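Local coordinates for testis-expressed protein 101 (Mus musculus, PDB 7BPS) that controls binding of sperm to the zona pellucida and migration of spermatozoa into the oviduct, probably through the adhesion molecule ADAM3, at residues I71-P76 with R172-I177; M135-G140 with K163-T168; Q143-R148 with E187-Q192. One frame throughout, in Å; residues are numbered along the deposited sequence.

Overall arrangement
Two tandem Ly6/uPAR domains share this chain, and the three contacts show how they meet and how the second is held together. Interaction 1 joins them: 71-76, on and beyond strand 68-72 in the first domain, meets the loop 172-177 of the second. Interactions 2 and 3 lie within the second domain, as a disulfide contact and as a pair of neighbouring strands; strand 165-166 of the one borders strand 143-152 of the other. Centres are about 12 to 14 Å apart. Along the chain 71-76 comes first, then 135-140, 143-148, 163-168, 172-177 and 187-192. E187 of interaction 3 bonds to the backbone of L173 and M174, tying the loop that meets the first domain to the sheet of the second.

Interaction 1. Residues I71-P76 with R172-I177; sequences IQYTAP and RLMAMI
The Y73 ring is held between two methyl groups. I71 CG2, two residues earlier, lies over the centre of one face, and the methyl CE of M174 lies over the centre of the other, 3.7 Å from the ring centroid and only 7° off the normal. The M174 sulfur SD is also over this face, a Met-aromatic contact at 4.4 Å from the Y73 centroid. Bends at chi2 and chi3 fold the methionine back, carrying CE over the ring although its CB points away from 71-76. A175 CB sits at the ring edge, near its plane, while I177 CD1 approaches Y73 CE1 obliquely at 3.8 Å, its side chain running at about a right angle to the tyrosine. The far end of the ring is tethered within the first domain, where Y73 OH bonds to S83 OG.

Beside this apolar grip lies a polar one. T74 OG1 donates to L173 O at 2.5 Å, short for such a bond, meeting the oxygen at a C=O...OG1 angle of 114° and tilted 29° from the carbonyl plane. With OG1 anti to the carbonyl carbon, the hydroxyl faces the loop. A water donates to both Y73 O (2.7 Å) and R172 O (2.9 Å), bridging the two backbones. The loop itself is tightly wound: a type I turn from R172 to A175 overlaps a type I' turn from M174 to I177.

Here a bulged strand of one Ly6/uPAR domain meets a double turn of the next. Because carbonyl oxygens take the threonine hydroxyl and the water while methyl groups clasp the ring, the interface combines directional bonds with apolar packing, and no salt bridge joins the two segments.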
loop_
_atom_site.group_PDB
_atom_site.type_symbol
_atom_site.label_atom_id
_atom_site.label_comp_id
_atom_site.label_asym_id
_atom_site.label_seq_id
_atom_site.Cartn_x
_atom_site.Cartn_y
_atom_site.Cartn_z
ATOM N N ILE A 71 6.685 -6.116 -4.045
ATOM C CA ILE A 71 5.705 -6.255 -5.153
ATOM C C ILE A 71 5.346 -4.864 -5.683
ATOM O O ILE A 71 5.005 -3.967 -4.888
ATOM C CB ILE A 71 4.459 -7.039 -4.703
ATOM C CG1 ILE A 71 4.829 -8.451 -4.262
ATOM C CG2 ILE A 71 3.402 -7.063 -5.802
ATOM C CD1 ILE A 71 3.717 -9.183 -3.547
ATOM N N GLN A 72 5.367 -4.735 -7.002
ATOM C CA GLN A 72 4.666 -3.658 -7.729
ATOM C C GLN A 72 3.386 -4.256 -8.312
ATOM O O GLN A 72 3.468 -5.076 -9.259
ATOM C CB GLN A 72 5.577 -3.053 -8.794
ATOM C CG GLN A 72 4.877 -1.968 -9.581
ATOM C CD GLN A 72 5.841 -1.124 -10.362
ATOM O OE1 GLN A 72 6.207 -0.022 -9.942
ATOM N NE2 GLN A 72 6.205 -1.637 -11.532
ATOM N N TYR A 73 2.239 -3.888 -7.755
ATOM C CA TYR A 73 0.925 -4.461 -8.149
ATOM C C TYR A 73 0.544 -3.843 -9.488
ATOM O O TYR A 73 0.166 -4.550 -10.406
ATOM C CB TYR A 73 -0.120 -4.221 -7.054
ATOM C CG TYR A 73 0.281 -4.795 -5.722
ATOM C CD1 TYR A 73 -0.145 -6.058 -5.353
ATOM C CD2 TYR A 73 1.093 -4.105 -4.840
ATOM C CE1 TYR A 73 0.239 -6.630 -4.153
ATOM C CE2 TYR A 73 1.488 -4.667 -3.636
ATOM C CZ TYR A 73 1.046 -5.931 -3.284
ATOM O OH TYR A 73 1.413 -6.551 -2.120
ATOM N N THR A 74 0.700 -2.531 -9.576
ATOM C CA THR A 74 0.311 -1.716 -10.742
ATOM C C THR A 74 1.432 -0.708 -11.007
ATOM O O THR A 74 1.933 -0.110 -10.052
ATOM C CB THR A 74 -1.044 -1.036 -10.512
ATOM O OG1 THR A 74 -2.104 -1.988 -10.353
ATOM C CG2 THR A 74 -1.384 -0.101 -11.652
ATOM N N ALA A 75 1.823 -0.551 -12.265
ATOM C CA ALA A 75 2.980 0.269 -12.682
ATOM C C ALA A 75 2.500 1.596 -13.242
ATOM O O ALA A 75 1.401 1.699 -13.786
ATOM C CB ALA A 75 3.788 -0.474 -13.710
ATOM N N PRO A 76 3.324 2.655 -13.118
ATOM C CA PRO A 76 3.040 3.926 -13.781
ATOM C C PRO A 76 3.065 3.695 -15.292
ATOM O O PRO A 76 3.533 2.661 -15.762
ATOM C CB PRO A 76 4.154 4.848 -13.282
ATOM C CG PRO A 76 5.297 3.908 -12.933
ATOM C CD PRO A 76 4.612 2.661 -12.412
ATOM N N ARG A 172 -8.155 -4.248 -10.917
ATOM C CA ARG A 172 -6.892 -4.999 -10.658
ATOM C C ARG A 172 -5.762 -4.045 -10.274
ATOM O O ARG A 172 -4.589 -4.335 -10.575
ATOM C CB ARG A 172 -6.564 -5.850 -11.887
ATOM C CG ARG A 172 -7.608 -6.918 -12.161
ATOM C CD ARG A 172 -7.073 -8.087 -12.980
ATOM N NE ARG A 172 -7.552 -7.949 -14.343
ATOM C CZ ARG A 172 -8.413 -8.750 -14.950
ATOM N NH1 ARG A 172 -8.867 -9.825 -14.341
ATOM N NH2 ARG A 172 -8.785 -8.487 -16.187
ATOM N N LEU A 173 -6.098 -2.949 -9.599
ATOM C CA LEU A 173 -5.098 -2.083 -8.937
ATOM C C LEU A 173 -4.201 -2.968 -8.063
ATOM O O LEU A 173 -2.965 -2.778 -8.093
ATOM C CB LEU A 173 -5.808 -0.998 -8.119
ATOM C CG LEU A 173 -4.882 -0.066 -7.333
ATOM C CD1 LEU A 173 -3.856 0.595 -8.249
ATOM C CD2 LEU A 173 -5.670 0.984 -6.583
ATOM N N MET A 174 -4.785 -3.901 -7.305
ATOM C CA MET A 174 -3.996 -4.742 -6.375
ATOM C C MET A 174 -3.682 -6.096 -7.041
ATOM O O MET A 174 -3.319 -7.051 -6.335
ATOM C CB MET A 174 -4.729 -4.914 -5.043
ATOM C CG MET A 174 -4.719 -3.675 -4.198
ATOM S SD MET A 174 -3.037 -3.078 -3.866
ATOM C CE MET A 174 -2.424 -4.353 -2.771
ATOM N N ALA A 175 -3.761 -6.159 -8.371
ATOM C CA ALA A 175 -3.343 -7.306 -9.207
ATOM C C ALA A 175 -3.945 -8.619 -8.696
ATOM O O ALA A 175 -3.320 -9.636 -8.891
ATOM C CB ALA A 175 -1.842 -7.360 -9.264
ATOM N N MET A 176 -5.148 -8.592 -8.120
ATOM C CA MET A 176 -5.891 -9.817 -7.731
ATOM C C MET A 176 -5.122 -10.529 -6.623
ATOM O O MET A 176 -5.361 -11.741 -6.436
ATOM C CB MET A 176 -6.075 -10.763 -8.927
ATOM C CG MET A 176 -6.874 -10.122 -10.072
ATOM S SD MET A 176 -7.186 -11.290 -11.417
ATOM C CE MET A 176 -8.631 -12.109 -10.738
ATOM N N ILE A 177 -4.253 -9.812 -5.912
ATOM C CA ILE A 177 -3.576 -10.356 -4.695
ATOM C C ILE A 177 -4.424 -9.984 -3.465
ATOM O O ILE A 177 -4.756 -8.816 -3.329
ATOM C CB ILE A 177 -2.112 -9.883 -4.633
ATOM C CG1 ILE A 177 -1.328 -10.492 -5.808
ATOM C CG2 ILE A 177 -1.498 -10.227 -3.275
ATOM C CD1 ILE A 177 -0.000 -9.857 -6.116
HETATM O O HOH W 1 -2.037 -4.447 -11.911
#

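Interaction 2. Residues M135-G140 with K163-T168; sequences MPCANG and KGCTTT
A disulfide of the second Ly6/uPAR domain makes this contact, linking C137, next to P136 in the segment 135-140, to C165 on the short strand 165-166. The SG atoms of C137 and C165 are 2.0 Å apart, and the chi3 of -68° gives the bridge a left-handed twist. In both cysteines SG is anti to the carbonyl carbon and beside the backbone N, and both CB atoms point across the gap; the CA atoms of C137 and C165 are 5.3 Å apart, spanned by the bridge. C165 SG also lies beside the backbone of M135 and P136, 3.8 Å from M135 O.

No hydrogen bond joins the two segments, whose touching parts run in nearly the same direction, 16° apart; the disulfide is the covalent link between them. In the neighbouring backbone, M135 pairs with C120 and G164 with Y145. Farther along, the contact thins to a single touch, T167 CG2 at 3.7 Å from G140 O. The hydroxyl of the same threonine is turned to another task, bonding to A75 O of the first domain. Next to it T166 OG1 accepts from T168 N at 3.2 Å, an ST turn.

C120, whose own disulfide goes to C144, packs against both cysteines of this bridge. Such closely grouped disulfides, from which the strands and loops extend, are the hallmark of the three-finger Ly6/uPAR fold.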
loop_
_atom_site.group_PDB
_atom_site.type_symbol
_atom_site.label_atom_id
_atom_site.label_comp_id
_atom_site.label_asym_id
_atom_site.label_seq_id
_atom_site.Cartn_x
_atom_site.Cartn_y
_atom_site.Cartn_z
ATOM N N MET A 135 -7.814 14.709 -14.822
ATOM C CA MET A 135 -6.410 14.809 -15.311
ATOM C C MET A 135 -6.275 14.080 -16.640
ATOM O O MET A 135 -6.937 13.072 -16.891
ATOM C CB MET A 135 -5.409 14.208 -14.332
ATOM C CG MET A 135 -5.432 14.869 -12.990
ATOM S SD MET A 135 -4.098 14.271 -11.962
ATOM C CE MET A 135 -2.838 15.509 -12.231
ATOM N N PRO A 136 -5.417 14.588 -17.548
ATOM C CA PRO A 136 -5.162 13.910 -18.807
ATOM C C PRO A 136 -4.337 12.647 -18.537
ATOM O O PRO A 136 -3.474 12.649 -17.683
ATOM C CB PRO A 136 -4.418 14.972 -19.636
ATOM C CG PRO A 136 -3.745 15.842 -18.618
ATOM C CD PRO A 136 -4.650 15.833 -17.400
ATOM N N CYS A 137 -4.672 11.576 -19.240
ATOM C CA CYS A 137 -4.011 10.255 -19.147
ATOM C C CYS A 137 -2.784 10.213 -20.058
ATOM O O CYS A 137 -2.903 10.604 -21.215
ATOM C CB CYS A 137 -4.991 9.172 -19.561
ATOM S SG CYS A 137 -6.527 9.210 -18.591
ATOM N N ALA A 138 -1.658 9.710 -19.560
ATOM C CA ALA A 138 -0.416 9.507 -20.334
ATOM C C ALA A 138 -0.620 8.371 -21.336
ATOM O O ALA A 138 -1.539 7.545 -21.125
ATOM C CB ALA A 138 0.731 9.184 -19.409
ATOM N N ASN A 139 0.232 8.335 -22.367
ATOM C CA ASN A 139 0.347 7.194 -23.306
ATOM C C ASN A 139 0.616 5.929 -22.481
ATOM O O ASN A 139 1.483 5.948 -21.605
ATOM C CB ASN A 139 1.434 7.423 -24.368
ATOM C CG ASN A 139 1.157 6.688 -25.663
ATOM O OD1 ASN A 139 0.013 6.645 -26.102
ATOM N ND2 ASN A 139 2.182 6.134 -26.300
ATOM N N GLY A 140 -0.101 4.851 -22.744
ATOM C CA GLY A 140 0.135 3.575 -22.043
ATOM C C GLY A 140 -0.962 3.276 -21.029
ATOM O O GLY A 140 -1.070 2.101 -20.646
ATOM N N LYS A 163 -8.928 6.926 -7.572
ATOM C CA LYS A 163 -9.430 7.221 -8.944
ATOM C C LYS A 163 -8.276 7.704 -9.806
ATOM O O LYS A 163 -7.423 8.440 -9.270
ATOM C CB LYS A 163 -10.525 8.287 -8.907
ATOM C CG LYS A 163 -11.703 7.945 -8.003
ATOM C CD LYS A 163 -12.770 8.987 -8.016
ATOM C CE LYS A 163 -13.934 8.632 -7.123
ATOM N NZ LYS A 163 -15.087 9.474 -7.489
ATOM N N GLY A 164 -8.272 7.340 -11.090
ATOM C CA GLY A 164 -7.337 7.955 -12.044
ATOM C C GLY A 164 -7.161 7.146 -13.307
ATOM O O GLY A 164 -7.722 6.028 -13.384
ATOM N N CYS A 165 -6.377 7.701 -14.235
ATOM C CA CYS A 165 -5.789 6.975 -15.378
ATOM C C CYS A 165 -4.900 5.856 -14.836
ATOM O O CYS A 165 -4.136 6.092 -13.871
ATOM C CB CYS A 165 -4.998 7.894 -16.289
ATOM S SG CYS A 165 -5.843 9.445 -16.680
ATOM N N THR A 166 -4.994 4.655 -15.420
ATOM C CA THR A 166 -4.144 3.534 -14.960
ATOM C C THR A 166 -3.782 2.629 -16.135
ATOM O O THR A 166 -4.484 2.684 -17.152
ATOM C CB THR A 166 -4.848 2.800 -13.818
ATOM O OG1 THR A 166 -3.955 1.818 -13.296
ATOM C CG2 THR A 166 -6.135 2.161 -14.263
ATOM N N THR A 167 -2.704 1.865 -15.969
ATOM C CA THR A 167 -2.243 0.768 -16.859
ATOM C C THR A 167 -3.012 -0.518 -16.553
ATOM O O THR A 167 -3.061 -1.399 -17.438
ATOM C CB THR A 167 -0.740 0.554 -16.664
ATOM O OG1 THR A 167 -0.466 0.353 -15.277
ATOM C CG2 THR A 167 0.063 1.728 -17.172
ATOM N N THR A 168 -3.581 -0.659 -15.349
ATOM C CA THR A 168 -4.226 -1.942 -14.960
ATOM C C THR A 168 -5.548 -2.085 -15.736
ATOM O O THR A 168 -6.072 -1.087 -16.270
ATOM C CB THR A 168 -4.332 -2.103 -13.432
ATOM O OG1 THR A 168 -4.619 -3.486 -13.213
ATOM C CG2 THR A 168 -5.389 -1.219 -12.798
#

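Interaction 3. Residues Q143-R148 with E187-Q192; sequences QCYQGR and ETCSYQ
E187, on strand 183-193 of an antiparallel pair in the Ly6/uPAR sheet, reaches across to Y145 on the partner strand. Its extended chain, with CG anti to the backbone N, brings OE2 to the edge of the tyrosine ring, where Y145 OH donates to it at 2.7 Å. The hydroxyl meets OE2 from above the carboxylate plane, and ring and carboxylate stand 82° apart, almost perpendicular. The same carboxylate accepts from two backbone amides, OE2 from L173 N and OE1 from M174 N, so several donors fix its rotation and probably stabilise its negative charge.

T188 exchanges backbone hydrogen bonds with R148; the guanidinium of R148 turns from 187-192 and its NH2 donates to G127 O. C189 follows in a non-hydrogen-bonded pair with G147, their CA atoms only 3.9 Å apart. With no side chain on G147, Y145 OH can pass close beside its CA. C189 CB packs 3.5 Å from Y145 CE2, and the C189 sulfur, lying obliquely to the ring, is disulfide-bonded to C171.

S190 pairs with Q146 through two backbone bonds, the straighter being Q146 N to S190 O at 2.8 Å with an N-H...O angle of 176°. Y191 stands opposite Y145 on the face that also carries C189, and its ring crosses the Q143 side chain obliquely, the amide plane moderately tilted against the ring.

Q192 forms a hydrogen-bonded pair with C144, the half-cystine bonded to C120. On the face of the sheet shared with S190, its side chain, bent at chi2, crosses that of Q146 at about a right angle, yet the two terminal amide groups of Q146 and Q192 lie nearly coplanar, with their planes 10° apart.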
loop_
_atom_site.group_PDB
_atom_site.type_symbol
_atom_site.label_atom_id
_atom_site.label_comp_id
_atom_site.label_asym_id
_atom_site.label_seq_id
_atom_site.Cartn_x
_atom_site.Cartn_y
_atom_site.Cartn_z
ATOM N N GLN A 143 -7.363 2.764 -19.177
ATOM C CA GLN A 143 -8.741 2.949 -18.604
ATOM C C GLN A 143 -8.784 4.082 -17.568
ATOM O O GLN A 143 -7.734 4.451 -17.039
ATOM C CB GLN A 143 -9.254 1.642 -17.964
ATOM C CG GLN A 143 -8.423 1.106 -16.800
ATOM C CD GLN A 143 -8.931 -0.165 -16.142
ATOM O OE1 GLN A 143 -8.746 -0.408 -14.944
ATOM N NE2 GLN A 143 -9.542 -1.027 -16.922
ATOM N N CYS A 144 -9.966 4.642 -17.321
ATOM C CA CYS A 144 -10.286 5.349 -16.061
ATOM C C CYS A 144 -10.701 4.298 -15.045
ATOM O O CYS A 144 -11.346 3.310 -15.421
ATOM C CB CYS A 144 -11.356 6.411 -16.237
ATOM S SG CYS A 144 -10.874 7.739 -17.381
ATOM N N TYR A 145 -10.265 4.488 -13.814
ATOM C CA TYR A 145 -10.505 3.587 -12.669
ATOM C C TYR A 145 -11.045 4.429 -11.513
ATOM O O TYR A 145 -10.507 5.498 -11.257
ATOM C CB TYR A 145 -9.228 2.812 -12.354
ATOM C CG TYR A 145 -9.254 1.995 -11.090
ATOM C CD1 TYR A 145 -9.005 2.574 -9.871
ATOM C CD2 TYR A 145 -9.497 0.637 -11.110
ATOM C CE1 TYR A 145 -8.953 1.833 -8.712
ATOM C CE2 TYR A 145 -9.446 -0.124 -9.958
ATOM C CZ TYR A 145 -9.196 0.476 -8.745
ATOM O OH TYR A 145 -9.161 -0.249 -7.583
ATOM N N GLN A 146 -12.128 3.945 -10.899
ATOM C CA GLN A 146 -12.705 4.439 -9.621
ATOM C C GLN A 146 -12.876 3.223 -8.715
ATOM O O GLN A 146 -13.756 2.406 -9.014
ATOM C CB GLN A 146 -14.050 5.143 -9.844
ATOM C CG GLN A 146 -13.978 6.286 -10.854
ATOM C CD GLN A 146 -14.246 5.802 -12.259
ATOM O OE1 GLN A 146 -15.079 4.929 -12.451
ATOM N NE2 GLN A 146 -13.549 6.350 -13.243
ATOM N N GLY A 147 -12.018 3.076 -7.711
ATOM C CA GLY A 147 -11.971 1.880 -6.867
ATOM C C GLY A 147 -11.972 2.190 -5.382
ATOM O O GLY A 147 -11.745 3.361 -4.976
ATOM N N ARG A 148 -12.192 1.136 -4.608
ATOM C CA ARG A 148 -12.201 1.138 -3.128
ATOM C C ARG A 148 -11.415 -0.093 -2.702
ATOM O O ARG A 148 -11.671 -1.189 -3.234
ATOM C CB ARG A 148 -13.647 1.234 -2.611
ATOM C CG ARG A 148 -13.820 1.269 -1.101
ATOM C CD ARG A 148 -15.105 1.967 -0.674
ATOM N NE ARG A 148 -14.788 3.328 -0.245
ATOM C CZ ARG A 148 -15.155 4.460 -0.854
ATOM N NH1 ARG A 148 -15.901 4.467 -1.948
ATOM N NH2 ARG A 148 -14.797 5.611 -0.321
ATOM N N GLU A 187 -10.892 -5.562 -3.283
ATOM C CA GLU A 187 -10.889 -4.462 -4.270
ATOM C C GLU A 187 -12.241 -4.506 -4.967
ATOM O O GLU A 187 -12.622 -5.576 -5.410
ATOM C CB GLU A 187 -9.718 -4.598 -5.259
ATOM C CG GLU A 187 -9.773 -3.570 -6.388
ATOM C CD GLU A 187 -8.545 -3.489 -7.285
ATOM O OE1 GLU A 187 -7.541 -4.156 -6.986
ATOM O OE2 GLU A 187 -8.599 -2.748 -8.291
ATOM N N THR A 188 -12.916 -3.370 -5.082
ATOM C CA THR A 188 -14.130 -3.210 -5.915
ATOM C C THR A 188 -13.867 -1.965 -6.757
ATOM O O THR A 188 -13.091 -1.093 -6.287
ATOM C CB THR A 188 -15.400 -3.169 -5.041
ATOM O OG1 THR A 188 -15.225 -2.123 -4.094
ATOM C CG2 THR A 188 -15.645 -4.443 -4.252
ATOM N N CYS A 189 -14.434 -1.879 -7.954
ATOM C CA CYS A 189 -14.206 -0.696 -8.809
ATOM C C CYS A 189 -15.277 -0.566 -9.882
ATOM O O CYS A 189 -16.001 -1.559 -10.158
ATOM C CB CYS A 189 -12.809 -0.752 -9.424
ATOM S SG CYS A 189 -12.743 -1.461 -11.087
ATOM N N SER A 190 -15.344 0.636 -10.442
ATOM C CA SER A 190 -15.768 0.924 -11.831
ATOM C C SER A 190 -14.535 1.247 -12.668
ATOM O O SER A 190 -13.541 1.835 -12.132
ATOM C CB SER A 190 -16.689 2.096 -11.871
ATOM O OG SER A 190 -17.791 1.846 -11.062
ATOM N N TYR A 191 -14.643 0.992 -13.957
ATOM C CA TYR A 191 -13.588 1.314 -14.938
ATOM C C TYR A 191 -14.255 1.564 -16.280
ATOM O O TYR A 191 -15.334 1.047 -16.543
ATOM C CB TYR A 191 -12.533 0.211 -14.976
ATOM C CG TYR A 191 -13.012 -1.099 -15.541
ATOM C CD1 TYR A 191 -13.700 -2.017 -14.754
ATOM C CD2 TYR A 191 -12.744 -1.434 -16.864
ATOM C CE1 TYR A 191 -14.132 -3.228 -15.271
ATOM C CE2 TYR A 191 -13.153 -2.646 -17.390
ATOM C CZ TYR A 191 -13.828 -3.547 -16.584
ATOM O OH TYR A 191 -14.219 -4.734 -17.097
ATOM N N GLN A 192 -13.610 2.401 -17.083
ATOM C CA GLN A 192 -14.032 2.730 -18.460
ATOM C C GLN A 192 -12.792 2.539 -19.322
ATOM O O GLN A 192 -11.913 3.412 -19.219
ATOM C CB GLN A 192 -14.570 4.166 -18.506
ATOM C CG GLN A 192 -15.733 4.442 -17.565
ATOM C CD GLN A 192 -15.313 4.772 -16.159
ATOM O OE1 GLN A 192 -15.800 4.156 -15.213
ATOM N NE2 GLN A 192 -14.431 5.751 -16.021
#